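Local coordinates for protein uncharacterized sugar kinase PH1459 (Pyrococcus horikoshii, PDB 3EWM) that is a putative sugar kinase of the PfkB family that binds ATP and probably phosphorylates a sugar such as fructose, at residues V43-V48 with G284-P289; M250-V255 with G269-L274. All blocks are in the same frame, centred on the assembly; numbering follows the deposited sequence.

Helix 35-45 is the first helix of the chain, and the turn that ends it meets its partner more than two hundred residues later: contact 1 joins 43-48 to the loop 284-289, so it closes a loop that takes in most of the chain. Well inside that loop, contact 2 closes a far shorter one, where the chain reverses after helix 245-259 and helix 265-279 packs against it. The two contacts touch. The CD1 methyl of L46 lies on A252 and V255, V48 also packs on V255, and T288 and P289 reach V275 of helix 265-279. Together they tie an early helix, the two late helices and the loop after them into one side of the ribokinase-like fold.

Contact 1: V43-V48 with G284-P289; sequences VSRLGV and GAWSTP
R45 reaches out of the last turn of helix 35-45 and grips the backbone of 286-288 with its guanidinium group. With CG set anti to the carbonyl carbon (chi1 -73°) and the chain extended from there to NE, the arm runs alongside the loop. Its CB lies 3.9 Å from P289 O, a buried carbonyl with no hydrogen-bond partner in the model, and CD passes 3.2 Å from T288 O. NE makes a salt bridge with E72. At the tip, NH1 serves two carbonyls: T288 O at 2.8 Å, close to the guanidinium plane with an N-H...O angle of 157°, and W286 O at 2.9 Å, a more bent bond that meets this carbonyl from above its plane. NH2 adds a weak bond to W286 O and also donates to water 1, which in turn donates to the same carbonyl. The indole plane of W286 stands nearly perpendicular to the guanidinium, with NH2 at 3.6 Å from W286 CB, while NE1 turns to N38. Beside this polar grip, L46 crosses T288 at about a right angle, its CD2 3.8 Å from T288 CG2. Cut back to an alanine, R45 would probably leave W286 O without its direct side-chain donors and E72 without its salt-bridge mate. A loop with no regular structure is thus held through its own carbonyls: R45, with K282 also bonded to T288 O, ties 286-288 to a helix end, and E72 probably offsets the charge, with R290 close by.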
ATOM      1  N   VAL A  43     -23.697  11.839  -0.265  1.00  8.01           N
ATOM      2  CA  VAL A  43     -25.089  11.607   0.175  1.00  9.45           C
ATOM      3  C   VAL A  43     -25.353  12.219   1.547  1.00 10.09           C
ATOM      4  O   VAL A  43     -26.315  12.973   1.726  1.00 10.48           O
ATOM      5  CB  VAL A  43     -25.427  10.118   0.171  1.00  9.73           C
ATOM      6  CG1 VAL A  43     -26.764   9.838   0.864  1.00 10.18           C
ATOM      7  CG2 VAL A  43     -25.443   9.599  -1.271  1.00 10.14           C
ATOM      8  N   SER A  44     -24.473  11.915   2.494  1.00 10.41           N
ATOM      9  CA  SER A  44     -24.541  12.499   3.820  1.00 11.71           C
ATOM     10  C   SER A  44     -24.475  14.017   3.782  1.00 11.48           C
ATOM     11  O   SER A  44     -25.245  14.678   4.455  1.00 11.42           O
ATOM     12  CB  SER A  44     -23.442  11.952   4.721  1.00 11.33           C
ATOM     13  OG  SER A  44     -23.594  12.484   6.032  1.00 13.75           O
ATOM     14  N   ARG A  45     -23.572  14.573   2.977  1.00 11.82           N
ATOM     15  CA  ARG A  45     -23.452  16.023   2.877  1.00 12.06           C
ATOM     16  C   ARG A  45     -24.696  16.713   2.334  1.00 12.07           C
ATOM     17  O   ARG A  45     -25.006  17.856   2.708  1.00 12.07           O
ATOM     18  CB  ARG A  45     -22.239  16.392   2.055  1.00 11.88           C
ATOM     19  CG  ARG A  45     -20.986  16.151   2.812  1.00 13.32           C
ATOM     20  CD  ARG A  45     -19.888  16.876   2.178  1.00 14.45           C
ATOM     21  NE  ARG A  45     -18.598  16.552   2.753  1.00 12.91           N
ATOM     22  CZ  ARG A  45     -17.467  16.792   2.118  1.00 13.21           C
ATOM     23  NH1 ARG A  45     -17.522  17.339   0.913  1.00 11.32           N
ATOM     24  NH2 ARG A  45     -16.303  16.490   2.672  1.00 13.18           N
ATOM     25  N   LEU A  46     -25.405  16.008   1.467  1.00 12.13           N
ATOM     26  CA  LEU A  46     -26.678  16.453   0.923  1.00 12.01           C
ATOM     27  C   LEU A  46     -27.861  16.265   1.890  1.00 12.96           C
ATOM     28  O   LEU A  46     -29.001  16.545   1.527  1.00 13.31           O
ATOM     29  CB  LEU A  46     -26.951  15.709  -0.383  1.00 12.09           C
ATOM     30  CG  LEU A  46     -25.910  15.957  -1.465  1.00 10.92           C
ATOM     31  CD1 LEU A  46     -26.266  15.191  -2.725  1.00 11.66           C
ATOM     32  CD2 LEU A  46     -25.819  17.446  -1.749  1.00 10.22           C
ATOM     33  N   GLY A  47     -27.579  15.771   3.091  1.00 13.27           N
ATOM     34  CA  GLY A  47     -28.568  15.690   4.184  1.00 13.70           C
ATOM     35  C   GLY A  47     -29.330  14.383   4.282  1.00 14.00           C
ATOM     36  O   GLY A  47     -30.345  14.294   4.999  1.00 14.03           O
ATOM     37  N   VAL A  48     -28.846  13.361   3.574  1.00 12.82           N
ATOM     38  CA  VAL A  48     -29.538  12.076   3.504  1.00 13.06           C
ATOM     39  C   VAL A  48     -28.756  11.020   4.290  1.00 13.39           C
ATOM     40  O   VAL A  48     -27.534  10.990   4.212  1.00 12.48           O
ATOM     41  CB  VAL A  48     -29.732  11.637   2.034  1.00 12.52           C
ATOM     42  CG1 VAL A  48     -30.173  10.189   1.927  1.00 12.42           C
ATOM     43  CG2 VAL A  48     -30.726  12.558   1.341  1.00 13.81           C
ATOM     44  N   GLY A 284     -10.189  17.602  -3.397  1.00 16.43           N
ATOM     45  CA  GLY A 284     -10.127  16.195  -3.007  1.00 15.98           C
ATOM     46  C   GLY A 284     -11.298  15.327  -3.429  1.00 15.08           C
ATOM     47  O   GLY A 284     -12.246  15.788  -4.097  1.00 14.59           O
ATOM     48  N   ALA A 285     -11.220  14.065  -3.029  1.00 13.88           N
ATOM     49  CA  ALA A 285     -12.206  13.053  -3.413  1.00 13.50           C
ATOM     50  C   ALA A 285     -13.593  13.252  -2.795  1.00 12.73           C
ATOM     51  O   ALA A 285     -14.583  12.718  -3.313  1.00 12.88           O
ATOM     52  CB  ALA A 285     -11.675  11.648  -3.102  1.00 12.87           C
ATOM     53  N   TRP A 286     -13.674  14.009  -1.693  1.00 11.75           N
ATOM     54  CA  TRP A 286     -14.963  14.315  -1.060  1.00 11.14           C
ATOM     55  C   TRP A 286     -15.271  15.783  -1.247  1.00 11.46           C
ATOM     56  O   TRP A 286     -15.067  16.606  -0.341  1.00 11.12           O
ATOM     57  CB  TRP A 286     -14.959  14.010   0.444  1.00 10.88           C
ATOM     58  CG  TRP A 286     -14.755  12.579   0.776  1.00  9.77           C
ATOM     59  CD1 TRP A 286     -14.698  11.528  -0.096  1.00 10.95           C
ATOM     60  CD2 TRP A 286     -14.619  12.024   2.082  1.00 10.45           C
ATOM     61  NE1 TRP A 286     -14.511  10.358   0.580  1.00  9.47           N
ATOM     62  CE2 TRP A 286     -14.464  10.625   1.923  1.00 11.19           C
ATOM     63  CE3 TRP A 286     -14.597  12.568   3.374  1.00  9.82           C
ATOM     64  CZ2 TRP A 286     -14.316   9.761   3.004  1.00  9.52           C
ATOM     65  CZ3 TRP A 286     -14.436  11.695   4.459  1.00 10.47           C
ATOM     66  CH2 TRP A 286     -14.298  10.314   4.263  1.00 10.03           C
ATOM     67  N   SER A 287     -15.758  16.107  -2.430  1.00 11.63           N
ATOM     68  CA  SER A 287     -15.914  17.492  -2.811  1.00 12.40           C
ATOM     69  C   SER A 287     -17.387  17.925  -2.872  1.00 12.26           C
ATOM     70  O   SER A 287     -17.670  19.082  -3.165  1.00 13.20           O
ATOM     71  CB  SER A 287     -15.208  17.733  -4.146  1.00 11.67           C
ATOM     72  OG  SER A 287     -15.934  17.119  -5.175  1.00 14.44           O
ATOM     73  N   THR A 288     -18.311  17.019  -2.562  1.00 11.94           N
ATOM     74  CA  THR A 288     -19.740  17.339  -2.622  1.00 12.13           C
ATOM     75  C   THR A 288     -20.014  18.524  -1.692  1.00 12.15           C
ATOM     76  O   THR A 288     -19.616  18.487  -0.540  1.00 12.74           O
ATOM     77  CB  THR A 288     -20.615  16.166  -2.154  1.00 11.63           C
ATOM     78  OG1 THR A 288     -20.330  15.014  -2.949  1.00 11.34           O
ATOM     79  CG2 THR A 288     -22.117  16.518  -2.242  1.00 10.24           C
ATOM     80  N   PRO A 289     -20.682  19.570  -2.197  1.00 12.98           N
ATOM     81  CA  PRO A 289     -21.070  20.673  -1.320  1.00 13.06           C
ATOM     82  C   PRO A 289     -22.114  20.235  -0.298  1.00 13.72           C
ATOM     83  O   PRO A 289     -22.827  19.259  -0.506  1.00 13.24           O
ATOM     84  CB  PRO A 289     -21.656  21.697  -2.285  1.00 12.70           C
ATOM     85  CG  PRO A 289     -22.163  20.854  -3.449  1.00 14.18           C
ATOM     86  CD  PRO A 289     -21.090  19.816  -3.595  1.00 13.12           C
TER
HETATM   87  O   HOH W   1     -13.521  16.909   2.233  1.00 21.52           O

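Contact 2: M250-V255 with G269-L274; sequences MAALLV and GKFANL
F271 sets its CG anti to the backbone N (chi1 177°), which sends the phenyl ring across to segment 250-255 of helix 245-259, beside A252; chi2 of 64° turns the ring so that its edge meets the A252 carbonyl. CE2 comes within 3.4 Å of A252 O, which lies near the ring plane, and the same carbon is 3.8 Å from A252 CB. The A252 methyl touches the ring on one flank and A272 CA, 3.6 Å away, on another, and the two alanine methyls, A252 CB and A272 CB, meet at 4.0 Å. V255 CG1 approaches the ring obliquely at the margin of the contact. With a methyl on each helix at the point of nearest approach, the segment axes come to 8.3 Å, running roughly antiparallel at 150°. Beyond this pair, V303 and L304 of helix 298-304 also pack on F271. The L253 side chain lies about 6 Å from that of K190, an ATP-binding residue. No hydrogen bond crosses between the segments: small residues allow the close approach, and the helices are held by apolar packing and by a ring edge, its C-H bonds probably slightly positive, turned to the carbonyl oxygen of A252.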
HETATM    1  N   MSE A 250     -22.700  11.562  -8.696  1.00 10.42           N
HETATM    2  CA  MSE A 250     -23.434  10.345  -8.319  1.00 10.67           C
HETATM    3  C   MSE A 250     -24.281  10.576  -7.074  1.00  9.93           C
HETATM    4  O   MSE A 250     -25.458  10.228  -7.046  1.00 10.35           O
HETATM    5  CB  MSE A 250     -22.479   9.152  -8.098  1.00 10.73           C
HETATM    6  CG  MSE A 250     -23.177   7.824  -7.836  1.00 13.09           C
HETATM    7 SE   MSE A 250     -24.529   7.381  -9.185  1.00 22.50          SE
HETATM    8  CE  MSE A 250     -24.008   5.518  -9.552  1.00 12.67           C
ATOM      9  N   ALA A 251     -23.668  11.144  -6.038  1.00  9.63           N
ATOM     10  CA  ALA A 251     -24.393  11.434  -4.805  1.00  9.55           C
ATOM     11  C   ALA A 251     -25.651  12.266  -5.082  1.00  9.89           C
ATOM     12  O   ALA A 251     -26.740  11.909  -4.650  1.00  8.51           O
ATOM     13  CB  ALA A 251     -23.489  12.138  -3.807  1.00  9.63           C
ATOM     14  N   ALA A 252     -25.483  13.339  -5.855  1.00  9.91           N
ATOM     15  CA  ALA A 252     -26.604  14.195  -6.249  1.00 10.89           C
ATOM     16  C   ALA A 252     -27.684  13.430  -6.991  1.00 10.99           C
ATOM     17  O   ALA A 252     -28.870  13.682  -6.802  1.00 11.74           O
ATOM     18  CB  ALA A 252     -26.113  15.338  -7.116  1.00 10.14           C
ATOM     19  N   LEU A 253     -27.276  12.523  -7.875  1.00 11.88           N
ATOM     20  CA  LEU A 253     -28.239  11.797  -8.677  1.00 12.21           C
ATOM     21  C   LEU A 253     -29.099  10.916  -7.786  1.00 11.74           C
ATOM     22  O   LEU A 253     -30.325  10.871  -7.928  1.00 11.29           O
ATOM     23  CB  LEU A 253     -27.537  10.948  -9.732  1.00 12.65           C
ATOM     24  CG  LEU A 253     -28.475  10.475 -10.837  1.00 17.29           C
ATOM     25  CD1 LEU A 253     -28.822  11.653 -11.751  1.00 18.61           C
ATOM     26  CD2 LEU A 253     -27.827   9.355 -11.634  1.00 19.27           C
ATOM     27  N   LEU A 254     -28.425  10.220  -6.877  1.00 10.64           N
ATOM     28  CA  LEU A 254     -29.061   9.295  -5.960  1.00 10.12           C
ATOM     29  C   LEU A 254     -29.951  10.018  -4.969  1.00 10.06           C
ATOM     30  O   LEU A 254     -31.087   9.614  -4.750  1.00  9.62           O
ATOM     31  CB  LEU A 254     -28.002   8.464  -5.240  1.00  9.90           C
ATOM     32  CG  LEU A 254     -27.163   7.585  -6.187  1.00  9.98           C
ATOM     33  CD1 LEU A 254     -26.376   6.558  -5.399  1.00 11.42           C
ATOM     34  CD2 LEU A 254     -28.068   6.891  -7.230  1.00  9.60           C
ATOM     35  N   VAL A 255     -29.438  11.089  -4.380  1.00  9.88           N
ATOM     36  CA  VAL A 255     -30.263  11.921  -3.492  1.00 10.47           C
ATOM     37  C   VAL A 255     -31.467  12.511  -4.248  1.00 10.47           C
ATOM     38  O   VAL A 255     -32.583  12.461  -3.741  1.00 11.34           O
ATOM     39  CB  VAL A 255     -29.425  12.993  -2.763  1.00 10.20           C
ATOM     40  CG1 VAL A 255     -30.320  13.979  -2.051  1.00 11.51           C
ATOM     41  CG2 VAL A 255     -28.486  12.315  -1.735  1.00  8.97           C
ATOM     42  N   GLY A 269     -31.423  16.596 -13.417  1.00 14.59           N
ATOM     43  CA  GLY A 269     -30.291  17.148 -14.172  1.00 14.90           C
ATOM     44  C   GLY A 269     -29.761  18.473 -13.644  1.00 14.95           C
ATOM     45  O   GLY A 269     -28.547  18.632 -13.447  1.00 14.75           O
ATOM     46  N   LYS A 270     -30.662  19.420 -13.410  1.00 14.96           N
ATOM     47  CA  LYS A 270     -30.282  20.724 -12.856  1.00 14.88           C
ATOM     48  C   LYS A 270     -29.674  20.598 -11.451  1.00 13.91           C
ATOM     49  O   LYS A 270     -28.721  21.293 -11.126  1.00 13.47           O
ATOM     50  CB  LYS A 270     -31.460  21.706 -12.865  1.00 15.98           C
ATOM     51  CG  LYS A 270     -32.083  21.976 -14.257  1.00 18.63           C
ATOM     52  CD  LYS A 270     -31.082  22.543 -15.268  1.00 25.17           C
ATOM     53  CE  LYS A 270     -30.617  21.509 -16.301  1.00 27.86           C
ATOM     54  NZ  LYS A 270     -29.852  22.174 -17.408  1.00 30.97           N
ATOM     55  N   PHE A 271     -30.203  19.685 -10.641  1.00 13.45           N
ATOM     56  CA  PHE A 271     -29.661  19.465  -9.292  1.00 12.59           C
ATOM     57  C   PHE A 271     -28.274  18.835  -9.359  1.00 12.04           C
ATOM     58  O   PHE A 271     -27.325  19.344  -8.761  1.00 10.78           O
ATOM     59  CB  PHE A 271     -30.601  18.629  -8.415  1.00 12.40           C
ATOM     60  CG  PHE A 271     -30.043  18.332  -7.035  1.00 13.23           C
ATOM     61  CD1 PHE A 271     -29.805  19.365  -6.127  1.00 12.83           C
ATOM     62  CD2 PHE A 271     -29.759  17.023  -6.655  1.00 11.16           C
ATOM     63  CE1 PHE A 271     -29.284  19.112  -4.866  1.00 12.54           C
ATOM     64  CE2 PHE A 271     -29.243  16.742  -5.391  1.00 12.98           C
ATOM     65  CZ  PHE A 271     -29.007  17.786  -4.487  1.00 13.20           C
ATOM     66  N   ALA A 272     -28.153  17.738 -10.110  1.00 11.62           N
ATOM     67  CA  ALA A 272     -26.875  17.052 -10.228  1.00 11.75           C
ATOM     68  C   ALA A 272     -25.823  17.950 -10.867  1.00 12.57           C
ATOM     69  O   ALA A 272     -24.657  17.961 -10.439  1.00 12.08           O
ATOM     70  CB  ALA A 272     -27.033  15.728 -10.993  1.00 12.28           C
ATOM     71  N   ASN A 273     -26.241  18.749 -11.847  1.00 12.60           N
ATOM     72  CA  ASN A 273     -25.328  19.696 -12.480  1.00 13.06           C
ATOM     73  C   ASN A 273     -24.786  20.703 -11.461  1.00 13.09           C
ATOM     74  O   ASN A 273     -23.576  20.958 -11.421  1.00 13.03           O
ATOM     75  CB  ASN A 273     -26.012  20.427 -13.640  1.00 13.82           C
ATOM     76  CG  ASN A 273     -25.019  21.105 -14.578  1.00 15.81           C
ATOM     77  OD1 ASN A 273     -23.868  20.685 -14.701  1.00 20.79           O
ATOM     78  ND2 ASN A 273     -25.473  22.130 -15.266  1.00 20.40           N
ATOM     79  N   LEU A 274     -25.680  21.259 -10.642  1.00 12.51           N
ATOM     80  CA  LEU A 274     -25.304  22.260  -9.638  1.00 13.39           C
ATOM     81  C   LEU A 274     -24.356  21.683  -8.603  1.00 12.65           C
ATOM     82  O   LEU A 274     -23.355  22.300  -8.264  1.00 12.56           O
ATOM     83  CB  LEU A 274     -26.545  22.856  -8.966  1.00 13.26           C
ATOM     84  CG  LEU A 274     -26.297  23.759  -7.753  1.00 14.08           C
ATOM     85  CD1 LEU A 274     -25.605  25.045  -8.162  1.00 15.62           C
ATOM     86  CD2 LEU A 274     -27.585  24.050  -7.008  1.00 14.75           C
TER